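Local atomic coordinates of antigen MTB48, Mycobacterial protein (Mycobacterium smegmatis, PDB entry 4WJ1), a protein that is secreted through the ESX-1 type VII secretion system, is probably involved in DNA conjugation in the recipient strain, and binds other copies of itself. Residues Cys22-Pro27 with Gly174-Asn179; Lys57-Ala62 with Ser200-Asp205. All blocks are in the same frame, centred on the assembly; numbering follows the deposited sequence.

Contact 1 (Cys22-Pro27 with Gly174-Asn179); sequences CESTRP and GRHFAN
Cys22 and Phe177 bring the two backbones closest, their CA atoms 6.0 Å apart, where the chain leaving helix 12-22 passes the last turn of helix 154-178. This is a join between the PE and PPE parts of EspB, which pack together here as one helical bundle within a single chain. Cys22-Pro27 is mostly extended loop, and 174-178 is the weakly bonded, kinked end of its helix, where Phe177 N bonds to Gly174 O at 3.0 Å.

Two ring contacts lie side by side. Ser24 sits over one face of the His176 imidazole, its CB 3.7 Å from the ring centroid and only 6° off the normal, a CH-pi contact. With chi1 at -72°, OG turns beside the backbone N, where it bonds to Glu21 O; OG itself stands 3.2 Å above the imidazole plane, toward the rim of the ring.

Phe177 sends its ring alongside Cys22, with CE1 3.4 Å from Cys22 O on an oblique approach, while Gly174 O of its own helix lies in the ring plane at the edge. Trp203 and His173 also meet this ring, so it is held within an aromatic cluster. On the loop side, Glu23 forms a salt bridge with Arg75 and Arg26 one with Asp64, both partners on helix 40-96. Cys22 SG makes a sulfur-aromatic contact with Phe177, 5.0 Å from the centroid and oblique to the ring, with CD1 its nearest ring atom at 4.0 Å.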
loop_
_atom_site.group_PDB
_atom_site.type_symbol
_atom_site.label_atom_id
_atom_site.label_comp_id
_atom_site.label_asym_id
_atom_site.label_seq_id
_atom_site.Cartn_x
_atom_site.Cartn_y
_atom_site.Cartn_z
ATOM N N CYS A 22 -0.651 5.391 -18.546
ATOM C CA CYS A 22 0.087 4.437 -17.730
ATOM C C CYS A 22 1.142 5.084 -16.853
ATOM O O CYS A 22 1.581 4.481 -15.881
ATOM C CB CYS A 22 0.768 3.402 -18.613
ATOM S SG CYS A 22 -0.391 2.254 -19.313
ATOM N N GLU A 23 1.565 6.291 -17.224
ATOM C CA GLU A 23 2.589 7.025 -16.494
ATOM C C GLU A 23 1.974 8.017 -15.491
ATOM O O GLU A 23 2.681 8.830 -14.901
ATOM C CB GLU A 23 3.497 7.768 -17.482
ATOM C CG GLU A 23 4.478 6.854 -18.205
ATOM C CD GLU A 23 5.334 7.585 -19.230
ATOM O OE1 GLU A 23 4.818 8.487 -19.943
ATOM O OE2 GLU A 23 6.538 7.255 -19.301
ATOM N N SER A 24 0.656 7.950 -15.323
ATOM C CA SER A 24 -0.058 8.852 -14.438
ATOM C C SER A 24 0.569 8.862 -13.052
ATOM O O SER A 24 0.815 7.819 -12.457
ATOM C CB SER A 24 -1.535 8.461 -14.333
ATOM O OG SER A 24 -2.229 8.754 -15.530
ATOM N N THR A 25 0.842 10.054 -12.546
ATOM C CA THR A 25 1.436 10.179 -11.231
ATOM C C THR A 25 0.479 9.708 -10.169
ATOM O O THR A 25 -0.658 10.156 -10.103
ATOM C CB THR A 25 1.840 11.605 -10.947
ATOM O OG1 THR A 25 2.770 12.010 -11.947
ATOM C CG2 THR A 25 2.516 11.694 -9.590
ATOM N N ARG A 26 0.944 8.773 -9.357
ATOM C CA ARG A 26 0.190 8.324 -8.197
ATOM C C ARG A 26 0.331 9.383 -7.100
ATOM O O ARG A 26 1.442 9.821 -6.814
ATOM C CB ARG A 26 0.705 6.969 -7.726
ATOM C CG ARG A 26 0.008 6.413 -6.520
ATOM C CD ARG A 26 0.463 4.998 -6.277
ATOM N NE ARG A 26 1.915 4.897 -6.142
ATOM C CZ ARG A 26 2.555 5.009 -4.977
ATOM N NH1 ARG A 26 1.866 5.241 -3.866
ATOM N NH2 ARG A 26 3.876 4.897 -4.917
ATOM N N PRO A 27 -0.795 9.829 -6.513
ATOM C CA PRO A 27 -0.726 10.844 -5.456
ATOM C C PRO A 27 0.125 10.377 -4.290
ATOM O O PRO A 27 0.156 9.175 -4.005
ATOM C CB PRO A 27 -2.186 11.012 -5.028
ATOM C CG PRO A 27 -2.972 10.599 -6.231
ATOM C CD PRO A 27 -2.187 9.474 -6.843
ATOM N N GLY A 174 -5.978 2.723 -10.244
ATOM C CA GLY A 174 -6.078 1.519 -11.050
ATOM C C GLY A 174 -6.784 1.779 -12.365
ATOM O O GLY A 174 -6.464 1.166 -13.371
ATOM N N ARG A 175 -7.728 2.715 -12.366
ATOM C CA ARG A 175 -8.562 2.934 -13.543
ATOM C C ARG A 175 -7.786 3.559 -14.693
ATOM O O ARG A 175 -8.248 3.531 -15.827
ATOM C CB ARG A 175 -9.771 3.803 -13.187
ATOM C CG ARG A 175 -10.682 3.162 -12.148
ATOM C CD ARG A 175 -11.919 4.000 -11.849
ATOM N NE ARG A 175 -12.641 3.464 -10.695
ATOM C CZ ARG A 175 -12.674 4.030 -9.487
ATOM N NH1 ARG A 175 -12.044 5.169 -9.255
ATOM N NH2 ARG A 175 -13.355 3.464 -8.502
ATOM N N HIS A 176 -6.605 4.113 -14.415
ATOM C CA HIS A 176 -5.759 4.643 -15.493
ATOM C C HIS A 176 -5.302 3.521 -16.418
ATOM O O HIS A 176 -4.875 3.774 -17.543
ATOM C CB HIS A 176 -4.528 5.377 -14.939
ATOM C CG HIS A 176 -4.850 6.673 -14.248
ATOM N ND1 HIS A 176 -5.275 7.795 -14.926
ATOM C CD2 HIS A 176 -4.803 7.018 -12.941
ATOM C CE1 HIS A 176 -5.487 8.776 -14.065
ATOM N NE2 HIS A 176 -5.213 8.331 -12.854
ATOM N N PHE A 177 -5.388 2.285 -15.934
ATOM C CA PHE A 177 -4.815 1.148 -16.627
ATOM C C PHE A 177 -5.893 0.271 -17.225
ATOM O O PHE A 177 -5.629 -0.487 -18.150
ATOM C CB PHE A 177 -3.940 0.325 -15.671
ATOM C CG PHE A 177 -2.845 1.114 -15.052
ATOM C CD1 PHE A 177 -1.631 1.239 -15.685
ATOM C CD2 PHE A 177 -3.050 1.794 -13.851
ATOM C CE1 PHE A 177 -0.617 2.009 -15.119
ATOM C CE2 PHE A 177 -2.048 2.558 -13.285
ATOM C CZ PHE A 177 -0.828 2.662 -13.921
ATOM N N ALA A 178 -7.112 0.387 -16.708
ATOM C CA ALA A 178 -8.147 -0.598 -17.007
ATOM C C ALA A 178 -8.580 -0.626 -18.473
ATOM O O ALA A 178 -8.978 -1.662 -18.977
ATOM C CB ALA A 178 -9.350 -0.358 -16.131
ATOM N N ASN A 179 -8.513 0.513 -19.144
ATOM C CA ASN A 179 -9.047 0.647 -20.484
ATOM C C ASN A 179 -7.965 0.403 -21.529
ATOM O O ASN A 179 -6.883 0.950 -21.429
ATOM C CB ASN A 179 -9.663 2.037 -20.671
ATOM C CG ASN A 179 -8.650 3.174 -20.414
ATOM O OD1 ASN A 179 -7.940 3.189 -19.392
ATOM N ND2 ASN A 179 -8.577 4.120 -21.349
#

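Contact 2 (Lys57-Ala62 with Ser200-Asp205); sequences KATFAA and STWWAD
The 3.0 Å bond from Asp205 N to Thr201 O closes the helical turn from which Trp202 and Trp203 reach across to Thr59 and Phe60. The segments 57-62 and 200-205, parts of helices 40-96 and 187-230, run nearly antiparallel, at 167°, with axes 11.5 Å apart, and the two indoles bridge this wide spacing without any hydrogen bond between the segments.

Trp202 extends with CG anti to its backbone N (chi1 173°) and meets Thr59 at the edge of its six-membered ring: the methyl CG2 lies in the ring plane, 3.5 Å from CZ2. The other branch of Thr59, OG1, turns back to Lys55 O in its own helix, while the indole N-H of Trp202 (NE1) donates a hydrogen bond to Gly281 O, which should restrict the rotation of the indole.

Trp203 takes the next position. Its CH2 lies 3.5 Å from Phe60 O, and CZ3 comes within 4.0 Å of Phe60 CD1, both approaches being oblique. Trp202 turns its edge to the face of Trp203, its CZ3 standing 3.4 Å above that plane, over the centre. Phe60 also reaches Trp163 and Leu170 of helix 154-178. Large aromatic side chains filling the space between long antiparallel helices in this way form the buried core of an elongated helical bundle, here the PE-PPE interface.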
loop_
_atom_site.group_PDB
_atom_site.type_symbol
_atom_site.label_atom_id
_atom_site.label_comp_id
_atom_site.label_asym_id
_atom_site.label_seq_id
_atom_site.Cartn_x
_atom_site.Cartn_y
_atom_site.Cartn_z
ATOM N N LYS A 57 4.077 0.870 1.176
ATOM C CA LYS A 57 4.660 1.968 0.421
ATOM C C LYS A 57 5.703 1.462 -0.563
ATOM O O LYS A 57 5.744 1.918 -1.702
ATOM C CB LYS A 57 5.265 3.017 1.353
ATOM C CG LYS A 57 4.189 3.810 2.072
ATOM C CD LYS A 57 4.766 4.947 2.923
ATOM C CE LYS A 57 3.685 5.633 3.737
ATOM N NZ LYS A 57 4.267 6.548 4.780
ATOM N N ALA A 58 6.532 0.516 -0.128
ATOM C CA ALA A 58 7.566 -0.039 -0.991
ATOM C C ALA A 58 6.931 -0.824 -2.141
ATOM O O ALA A 58 7.407 -0.781 -3.270
ATOM C CB ALA A 58 8.500 -0.918 -0.202
ATOM N N THR A 59 5.840 -1.516 -1.835
ATOM C CA THR A 59 5.110 -2.314 -2.811
ATOM C C THR A 59 4.485 -1.399 -3.852
ATOM O O THR A 59 4.515 -1.694 -5.046
ATOM C CB THR A 59 4.030 -3.173 -2.118
ATOM O OG1 THR A 59 4.669 -4.105 -1.235
ATOM C CG2 THR A 59 3.188 -3.937 -3.122
ATOM N N PHE A 60 3.947 -0.271 -3.396
ATOM C CA PHE A 60 3.334 0.698 -4.295
ATOM C C PHE A 60 4.389 1.229 -5.246
ATOM O O PHE A 60 4.105 1.485 -6.407
ATOM C CB PHE A 60 2.707 1.859 -3.518
ATOM C CG PHE A 60 1.601 1.453 -2.575
ATOM C CD1 PHE A 60 0.969 0.227 -2.699
ATOM C CD2 PHE A 60 1.187 2.316 -1.565
ATOM C CE1 PHE A 60 -0.050 -0.146 -1.832
ATOM C CE2 PHE A 60 0.170 1.958 -0.697
ATOM C CZ PHE A 60 -0.451 0.727 -0.830
ATOM N N ALA A 61 5.609 1.414 -4.746
ATOM C CA ALA A 61 6.695 1.910 -5.593
ATOM C C ALA A 61 7.023 0.882 -6.688
ATOM O O ALA A 61 7.365 1.258 -7.810
ATOM C CB ALA A 61 7.931 2.221 -4.775
ATOM N N ALA A 62 6.940 -0.405 -6.359
ATOM C CA ALA A 62 7.143 -1.443 -7.366
ATOM C C ALA A 62 6.025 -1.351 -8.400
ATOM O O ALA A 62 6.266 -1.480 -9.602
ATOM C CB ALA A 62 7.183 -2.813 -6.732
ATOM N N SER A 200 -4.161 -2.937 -13.271
ATOM C CA SER A 200 -5.352 -2.229 -12.824
ATOM C C SER A 200 -6.052 -2.951 -11.668
ATOM O O SER A 200 -6.454 -2.343 -10.690
ATOM C CB SER A 200 -6.315 -2.046 -13.992
ATOM O OG SER A 200 -7.639 -1.922 -13.528
ATOM N N THR A 201 -6.191 -4.261 -11.780
ATOM C CA THR A 201 -6.853 -5.024 -10.743
ATOM C C THR A 201 -6.009 -5.056 -9.482
ATOM O O THR A 201 -6.528 -5.085 -8.370
ATOM C CB THR A 201 -7.150 -6.435 -11.248
ATOM O OG1 THR A 201 -8.330 -6.368 -12.044
ATOM C CG2 THR A 201 -7.397 -7.414 -10.123
ATOM N N TRP A 202 -4.696 -5.034 -9.665
ATOM C CA TRP A 202 -3.791 -5.130 -8.544
ATOM C C TRP A 202 -3.826 -3.833 -7.725
ATOM O O TRP A 202 -3.794 -3.857 -6.503
ATOM C CB TRP A 202 -2.389 -5.429 -9.040
ATOM C CG TRP A 202 -1.342 -5.396 -7.992
ATOM C CD1 TRP A 202 -0.945 -6.424 -7.198
ATOM C CD2 TRP A 202 -0.526 -4.277 -7.641
ATOM N NE1 TRP A 202 0.068 -6.013 -6.358
ATOM C CE2 TRP A 202 0.341 -4.695 -6.611
ATOM C CE3 TRP A 202 -0.449 -2.956 -8.093
ATOM C CZ2 TRP A 202 1.280 -3.847 -6.034
ATOM C CZ3 TRP A 202 0.485 -2.109 -7.516
ATOM C CH2 TRP A 202 1.341 -2.562 -6.498
ATOM N N TRP A 203 -3.904 -2.708 -8.416
ATOM C CA TRP A 203 -4.016 -1.430 -7.748
ATOM C C TRP A 203 -5.261 -1.405 -6.871
ATOM O O TRP A 203 -5.209 -0.941 -5.739
ATOM C CB TRP A 203 -4.038 -0.296 -8.761
ATOM C CG TRP A 203 -2.673 0.162 -9.137
ATOM C CD1 TRP A 203 -2.152 0.217 -10.387
ATOM C CD2 TRP A 203 -1.646 0.647 -8.253
ATOM N NE1 TRP A 203 -0.864 0.699 -10.351
ATOM C CE2 TRP A 203 -0.529 0.973 -9.051
ATOM C CE3 TRP A 203 -1.565 0.847 -6.865
ATOM C CZ2 TRP A 203 0.657 1.478 -8.513
ATOM C CZ3 TRP A 203 -0.380 1.336 -6.331
ATOM C CH2 TRP A 203 0.709 1.653 -7.152
ATOM N N ALA A 204 -6.366 -1.930 -7.380
ATOM C CA ALA A 204 -7.577 -2.027 -6.588
ATOM C C ALA A 204 -7.356 -2.918 -5.368
ATOM O O ALA A 204 -7.873 -2.633 -4.292
ATOM C CB ALA A 204 -8.700 -2.548 -7.410
ATOM N N ASP A 205 -6.589 -3.991 -5.530
ATOM C CA ASP A 205 -6.239 -4.835 -4.383
ATOM C C ASP A 205 -5.383 -4.050 -3.396
ATOM O O ASP A 205 -5.554 -4.164 -2.186
ATOM C CB ASP A 205 -5.500 -6.105 -4.826
ATOM C CG ASP A 205 -6.343 -6.978 -5.748
ATOM O OD1 ASP A 205 -7.572 -6.750 -5.805
ATOM O OD2 ASP A 205 -5.788 -7.889 -6.413
#

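Contacts 1 and 2 have centres 11 Å apart near the middle of the elongated bundle. Along the chain their segments alternate: 22-27, 57-62, 174-179, 200-205. Both contacts join the PE part to the PPE part. The loop after helix 12-22 and helix 40-96 supply the PE side; helices 154-178 and 187-230, consecutive in the chain, supply the PPE side. The contacts also touch directly: Arg26 of contact 1 lays CD 3.5 Å from Trp203 CH2, and Gly174 O lies 3.3 Å from Ser200 CB. The interface thus continues from the buried aromatic layer of contact 2 to the partly exposed loop of contact 1.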